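PDB 3LMM: transcriptional regulator, which is of unknown function but probably acts in gene regulation, joining a Schlafen AlbA_2-type domain to a RecG C-terminal-like region and helix-turn-helix-family regions. Local coordinates for residues V40-R48 / N61-E71. Numbering follows the deposited sequence.
Sequences VDFKEEAGR and NPEAADKLADE. With CO (cobalt (II) ion), chain E.
K43 reaches from strand 41-43 to the carboxylate of E71. Its CB lies 4.5 Å from CD1 of L68. CG, anti to the carbonyl carbon (chi1 -64°), comes 3.9 Å from E71 OE2, and bends at the next two torsions turn the rest of the chain across E71. CD rests against the E71 CG methylene at 3.5 Å, CE passes beside OE2, and NZ ends 2.9 Å from E71 OE2 in a salt bridge whose hydrogen bond is weak. E71 is itself bent about its CB-CG bond, and its OE2 is modelled 3.1 Å from OD2 of D41, too close to weigh at this resolution. The two carboxylates arrive from opposite directions with planes 40° apart; K43 and R151 (paired with D41 OD1) place positive charge beside them. D41 OD1 and F42 O both bind the cobalt ion, and D90 completes the site. In this AlbA_2-type domain the contact joins the first strand and the helix of a beta-alpha-beta crossover: 62-77 connects 41-43 to its parallel neighbour 82-86, and the strand and helix 62-71 run nearly antiparallel (170°), their axes 11.1 Å apart. Beyond the strand, A46 and A64 come closest at CA. E45 extends past this first turn: its CG packs on CB of A64 at 3.6 Å, and OE2 is hydrogen-bonded to T98 OG1 and forms a salt bridge with R48 NE. CB of A46 touches CG of K67 at 4.2 Å, while the extended E63 brings OE2 beside CA of G47.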
ATOM      1  N   VAL A  40      -3.612  27.256   9.126  1.00 24.97           N
ATOM      2  CA  VAL A  40      -2.834  26.940   7.950  1.00 16.93           C
ATOM      3  C   VAL A  40      -1.420  26.576   8.402  1.00 17.17           C
ATOM      4  O   VAL A  40      -0.828  27.243   9.248  1.00 16.17           O
ATOM      5  CB  VAL A  40      -2.844  28.120   6.971  1.00 19.72           C
ATOM      6  CG1 VAL A  40      -2.036  27.789   5.741  1.00 17.97           C
ATOM      7  CG2 VAL A  40      -4.282  28.434   6.575  1.00 19.29           C
ATOM      8  N   ASP A  41      -0.903  25.486   7.846  1.00 21.10           N
ATOM      9  CA  ASP A  41       0.419  24.972   8.188  1.00 19.50           C
ATOM     10  C   ASP A  41       1.541  25.594   7.372  1.00 18.16           C
ATOM     11  O   ASP A  41       1.661  25.324   6.175  1.00 16.58           O
ATOM     12  CB  ASP A  41       0.429  23.448   7.986  1.00 28.49           C
ATOM     13  CG  ASP A  41       1.496  22.743   8.817  1.00 28.72           C
ATOM     14  OD1 ASP A  41       2.292  23.436   9.476  1.00 39.91           O
ATOM     15  OD2 ASP A  41       1.531  21.492   8.820  1.00 20.96           O
ATOM     16  N   PHE A  42       2.364  26.423   8.017  1.00 19.93           N
ATOM     17  CA  PHE A  42       3.509  27.055   7.342  1.00 22.14           C
ATOM     18  C   PHE A  42       4.702  26.123   7.402  1.00 18.27           C
ATOM     19  O   PHE A  42       5.159  25.780   8.488  1.00 22.02           O
ATOM     20  CB  PHE A  42       3.918  28.366   8.023  1.00 22.33           C
ATOM     21  CG  PHE A  42       2.960  29.500   7.797  1.00 35.13           C
ATOM     22  CD1 PHE A  42       3.125  30.705   8.475  1.00 25.20           C
ATOM     23  CD2 PHE A  42       1.898  29.368   6.910  1.00 40.18           C
ATOM     24  CE1 PHE A  42       2.232  31.752   8.290  1.00 29.75           C
ATOM     25  CE2 PHE A  42       0.998  30.412   6.717  1.00 43.43           C
ATOM     26  CZ  PHE A  42       1.170  31.613   7.404  1.00 36.60           C
ATOM     27  N   LYS A  43       5.205  25.711   6.246  1.00 19.96           N
ATOM     28  CA  LYS A  43       6.368  24.838   6.214  1.00 20.54           C
ATOM     29  C   LYS A  43       7.406  25.354   5.244  1.00 24.29           C
ATOM     30  O   LYS A  43       7.090  25.910   4.188  1.00 28.95           O
ATOM     31  CB  LYS A  43       6.000  23.415   5.814  1.00 14.67           C
ATOM     32  CG  LYS A  43       5.094  22.722   6.801  1.00 21.07           C
ATOM     33  CD  LYS A  43       5.779  21.559   7.477  1.00 21.92           C
ATOM     34  CE  LYS A  43       6.524  21.983   8.718  1.00 29.45           C
ATOM     35  NZ  LYS A  43       7.127  20.781   9.354  1.00 30.84           N
ATOM     36  N   GLU A  44       8.653  25.133   5.629  1.00 21.22           N
ATOM     37  CA  GLU A  44       9.816  25.551   4.886  1.00 17.05           C
ATOM     38  C   GLU A  44      10.530  24.340   4.297  1.00 19.54           C
ATOM     39  O   GLU A  44      10.910  23.437   5.037  1.00 25.07           O
ATOM     40  CB  GLU A  44      10.732  26.268   5.850  1.00 20.23           C
ATOM     41  CG  GLU A  44      12.050  26.607   5.282  1.00 37.94           C
ATOM     42  CD  GLU A  44      12.927  27.278   6.294  1.00 45.29           C
ATOM     43  OE1 GLU A  44      14.097  27.552   5.946  1.00 59.76           O
ATOM     44  OE2 GLU A  44      12.452  27.523   7.432  1.00 35.08           O
ATOM     45  N   GLU A  45      10.714  24.315   2.978  1.00 19.25           N
ATOM     46  CA  GLU A  45      11.387  23.188   2.335  1.00 18.39           C
ATOM     47  C   GLU A  45      12.658  22.899   3.107  1.00 28.42           C
ATOM     48  O   GLU A  45      13.589  23.709   3.118  1.00 35.24           O
ATOM     49  CB  GLU A  45      11.725  23.516   0.880  1.00 17.29           C
ATOM     50  CG  GLU A  45      12.425  22.394   0.129  1.00 11.81           C
ATOM     51  CD  GLU A  45      12.652  22.729  -1.335  1.00 28.27           C
ATOM     52  OE1 GLU A  45      13.384  21.981  -2.015  1.00 36.39           O
ATOM     53  OE2 GLU A  45      12.101  23.740  -1.823  1.00 32.35           O
ATOM     54  N   ALA A  46      12.691  21.745   3.761  1.00 25.92           N
ATOM     55  CA  ALA A  46      13.846  21.369   4.566  1.00 30.72           C
ATOM     56  C   ALA A  46      15.084  21.108   3.732  1.00 29.55           C
ATOM     57  O   ALA A  46      14.988  20.892   2.525  1.00 31.76           O
ATOM     58  CB  ALA A  46      13.519  20.134   5.397  1.00 28.83           C
ATOM     59  N   GLY A  47      16.239  21.142   4.396  1.00 27.44           N
ATOM     60  CA  GLY A  47      17.505  20.871   3.741  1.00 26.29           C
ATOM     61  C   GLY A  47      18.066  22.025   2.953  1.00 28.88           C
ATOM     62  O   GLY A  47      18.886  21.841   2.054  1.00 25.72           O
ATOM     63  N   ARG A  48      17.635  23.229   3.277  1.00 31.79           N
ATOM     64  CA  ARG A  48      18.129  24.369   2.536  1.00 31.39           C
ATOM     65  C   ARG A  48      18.700  25.419   3.472  1.00 40.89           C
ATOM     66  O   ARG A  48      19.379  26.352   3.041  1.00 28.66           O
ATOM     67  CB  ARG A  48      17.005  24.948   1.695  1.00 24.35           C
ATOM     68  CG  ARG A  48      17.419  25.206   0.278  1.00 16.03           C
ATOM     69  CD  ARG A  48      16.431  24.612  -0.689  1.00 12.57           C
ATOM     70  NE  ARG A  48      15.114  25.249  -0.673  1.00 18.63           N
ATOM     71  CZ  ARG A  48      14.850  26.461  -1.151  1.00 19.88           C
ATOM     72  NH1 ARG A  48      15.812  27.197  -1.682  1.00 11.19           N
ATOM     73  NH2 ARG A  48      13.608  26.918  -1.132  1.00 27.32           N
ATOM     74  N   ASN A  61      13.953  17.060  -4.446  1.00 29.52           N
ATOM     75  CA  ASN A  61      14.631  17.048  -3.151  1.00 30.05           C
ATOM     76  C   ASN A  61      14.074  15.988  -2.193  1.00 31.79           C
ATOM     77  O   ASN A  61      13.270  16.301  -1.313  1.00 31.39           O
ATOM     78  CB  ASN A  61      14.506  18.428  -2.507  1.00 24.15           C
ATOM     79  CG  ASN A  61      15.156  18.499  -1.145  1.00 27.68           C
ATOM     80  OD1 ASN A  61      15.118  19.539  -0.487  1.00 30.65           O
ATOM     81  ND2 ASN A  61      15.760  17.393  -0.710  1.00 18.31           N
ATOM     82  N   PRO A  62      14.524  14.730  -2.327  1.00 29.20           N
ATOM     83  CA  PRO A  62      14.045  13.651  -1.457  1.00 30.32           C
ATOM     84  C   PRO A  62      14.005  13.948   0.038  1.00 24.44           C
ATOM     85  O   PRO A  62      13.065  13.550   0.714  1.00 25.10           O
ATOM     86  CB  PRO A  62      14.976  12.491  -1.804  1.00 27.42           C
ATOM     87  CG  PRO A  62      16.224  13.182  -2.197  1.00 37.29           C
ATOM     88  CD  PRO A  62      15.710  14.292  -3.079  1.00 27.34           C
ATOM     89  N   GLU A  63      15.010  14.631   0.565  1.00 25.88           N
ATOM     90  CA  GLU A  63      15.001  14.939   1.989  1.00 26.71           C
ATOM     91  C   GLU A  63      13.771  15.778   2.313  1.00 25.83           C
ATOM     92  O   GLU A  63      13.082  15.526   3.295  1.00 30.05           O
ATOM     93  CB  GLU A  63      16.259  15.709   2.391  1.00 36.04           C
ATOM     94  CG  GLU A  63      16.384  15.979   3.893  1.00 39.58           C
ATOM     95  CD  GLU A  63      17.455  17.015   4.220  1.00 52.04           C
ATOM     96  OE1 GLU A  63      17.779  17.191   5.420  1.00 51.25           O
ATOM     97  OE2 GLU A  63      17.963  17.659   3.271  1.00 56.82           O
ATOM     98  N   ALA A  64      13.494  16.781   1.489  1.00 24.27           N
ATOM     99  CA  ALA A  64      12.336  17.635   1.723  1.00 22.81           C
ATOM    100  C   ALA A  64      11.045  16.829   1.570  1.00 25.10           C
ATOM    101  O   ALA A  64      10.092  17.010   2.337  1.00 22.24           O
ATOM    102  CB  ALA A  64      12.341  18.803   0.755  1.00 16.81           C
ATOM    103  N   ALA A  65      11.015  15.946   0.572  1.00 18.76           N
ATOM    104  CA  ALA A  65       9.846  15.123   0.330  1.00 12.18           C
ATOM    105  C   ALA A  65       9.507  14.331   1.585  1.00 19.89           C
ATOM    106  O   ALA A  65       8.347  14.245   1.967  1.00 28.66           O
ATOM    107  CB  ALA A  65      10.102  14.197  -0.827  1.00  1.00           C
ATOM    108  N   ASP A  66      10.519  13.761   2.231  1.00 27.60           N
ATOM    109  CA  ASP A  66      10.298  12.994   3.450  1.00 27.40           C
ATOM    110  C   ASP A  66       9.553  13.847   4.478  1.00 28.64           C
ATOM    111  O   ASP A  66       8.417  13.543   4.830  1.00 26.97           O
ATOM    112  CB  ASP A  66      11.633  12.519   4.041  1.00 30.21           C
ATOM    113  CG  ASP A  66      12.061  11.149   3.527  1.00 38.65           C
ATOM    114  OD1 ASP A  66      13.211  10.738   3.826  1.00 49.32           O
ATOM    115  OD2 ASP A  66      11.263  10.472   2.834  1.00 41.54           O
ATOM    116  N   LYS A  67      10.188  14.919   4.945  1.00 27.77           N
ATOM    117  CA  LYS A  67       9.572  15.801   5.941  1.00 32.80           C
ATOM    118  C   LYS A  67       8.139  16.242   5.580  1.00 32.13           C
ATOM    119  O   LYS A  67       7.232  16.209   6.424  1.00 25.21           O
ATOM    120  CB  LYS A  67      10.458  17.038   6.165  1.00 36.06           C
ATOM    121  CG  LYS A  67      11.546  16.871   7.230  1.00 36.33           C
ATOM    122  CD  LYS A  67      12.570  15.814   6.843  1.00 48.27           C
ATOM    123  CE  LYS A  67      13.599  15.549   7.961  1.00 59.03           C
ATOM    124  NZ  LYS A  67      13.049  14.837   9.167  1.00 53.34           N
ATOM    125  N   LEU A  68       7.946  16.657   4.328  1.00 24.85           N
ATOM    126  CA  LEU A  68       6.643  17.102   3.839  1.00 21.03           C
ATOM    127  C   LEU A  68       5.612  15.964   3.877  1.00 26.28           C
ATOM    128  O   LEU A  68       4.474  16.149   4.320  1.00 20.52           O
ATOM    129  CB  LEU A  68       6.784  17.643   2.412  1.00 17.43           C
ATOM    130  CG  LEU A  68       6.573  19.146   2.240  1.00 18.36           C
ATOM    131  CD1 LEU A  68       7.270  19.887   3.343  1.00 14.46           C
ATOM    132  CD2 LEU A  68       7.089  19.581   0.881  1.00 18.18           C
ATOM    133  N   ALA A  69       6.014  14.789   3.411  1.00 22.67           N
ATOM    134  CA  ALA A  69       5.118  13.657   3.434  1.00 21.55           C
ATOM    135  C   ALA A  69       4.713  13.425   4.888  1.00 21.91           C
ATOM    136  O   ALA A  69       3.539  13.228   5.181  1.00 26.39           O
ATOM    137  CB  ALA A  69       5.804  12.426   2.858  1.00 26.65           C
ATOM    138  N   ASP A  70       5.669  13.463   5.809  1.00 24.21           N
ATOM    139  CA  ASP A  70       5.329  13.252   7.211  1.00 20.90           C
ATOM    140  C   ASP A  70       4.332  14.284   7.693  1.00 20.13           C
ATOM    141  O   ASP A  70       3.429  13.961   8.460  1.00 17.12           O
ATOM    142  CB  ASP A  70       6.576  13.306   8.092  1.00 30.26           C
ATOM    143  CG  ASP A  70       7.265  11.962   8.209  1.00 38.19           C
ATOM    144  OD1 ASP A  70       8.336  11.881   8.859  1.00 46.01           O
ATOM    145  OD2 ASP A  70       6.734  10.977   7.653  1.00 32.44           O
ATOM    146  N   GLU A  71       4.491  15.526   7.249  1.00 11.54           N
ATOM    147  CA  GLU A  71       3.565  16.564   7.668  1.00 14.33           C
ATOM    148  C   GLU A  71       2.165  16.296   7.099  1.00 16.30           C
ATOM    149  O   GLU A  71       1.162  16.461   7.796  1.00  7.29           O
ATOM    150  CB  GLU A  71       4.067  17.941   7.228  1.00 13.38           C
ATOM    151  CG  GLU A  71       3.378  19.105   7.943  1.00 24.06           C
ATOM    152  CD  GLU A  71       3.820  19.270   9.400  1.00 33.00           C
ATOM    153  OE1 GLU A  71       3.746  18.291  10.180  1.00 34.02           O
ATOM    154  OE2 GLU A  71       4.237  20.390   9.775  1.00 40.82           O
TER
HETATM  155 CO    CO E 601       4.379  24.594  10.665  1.00 93.19          CO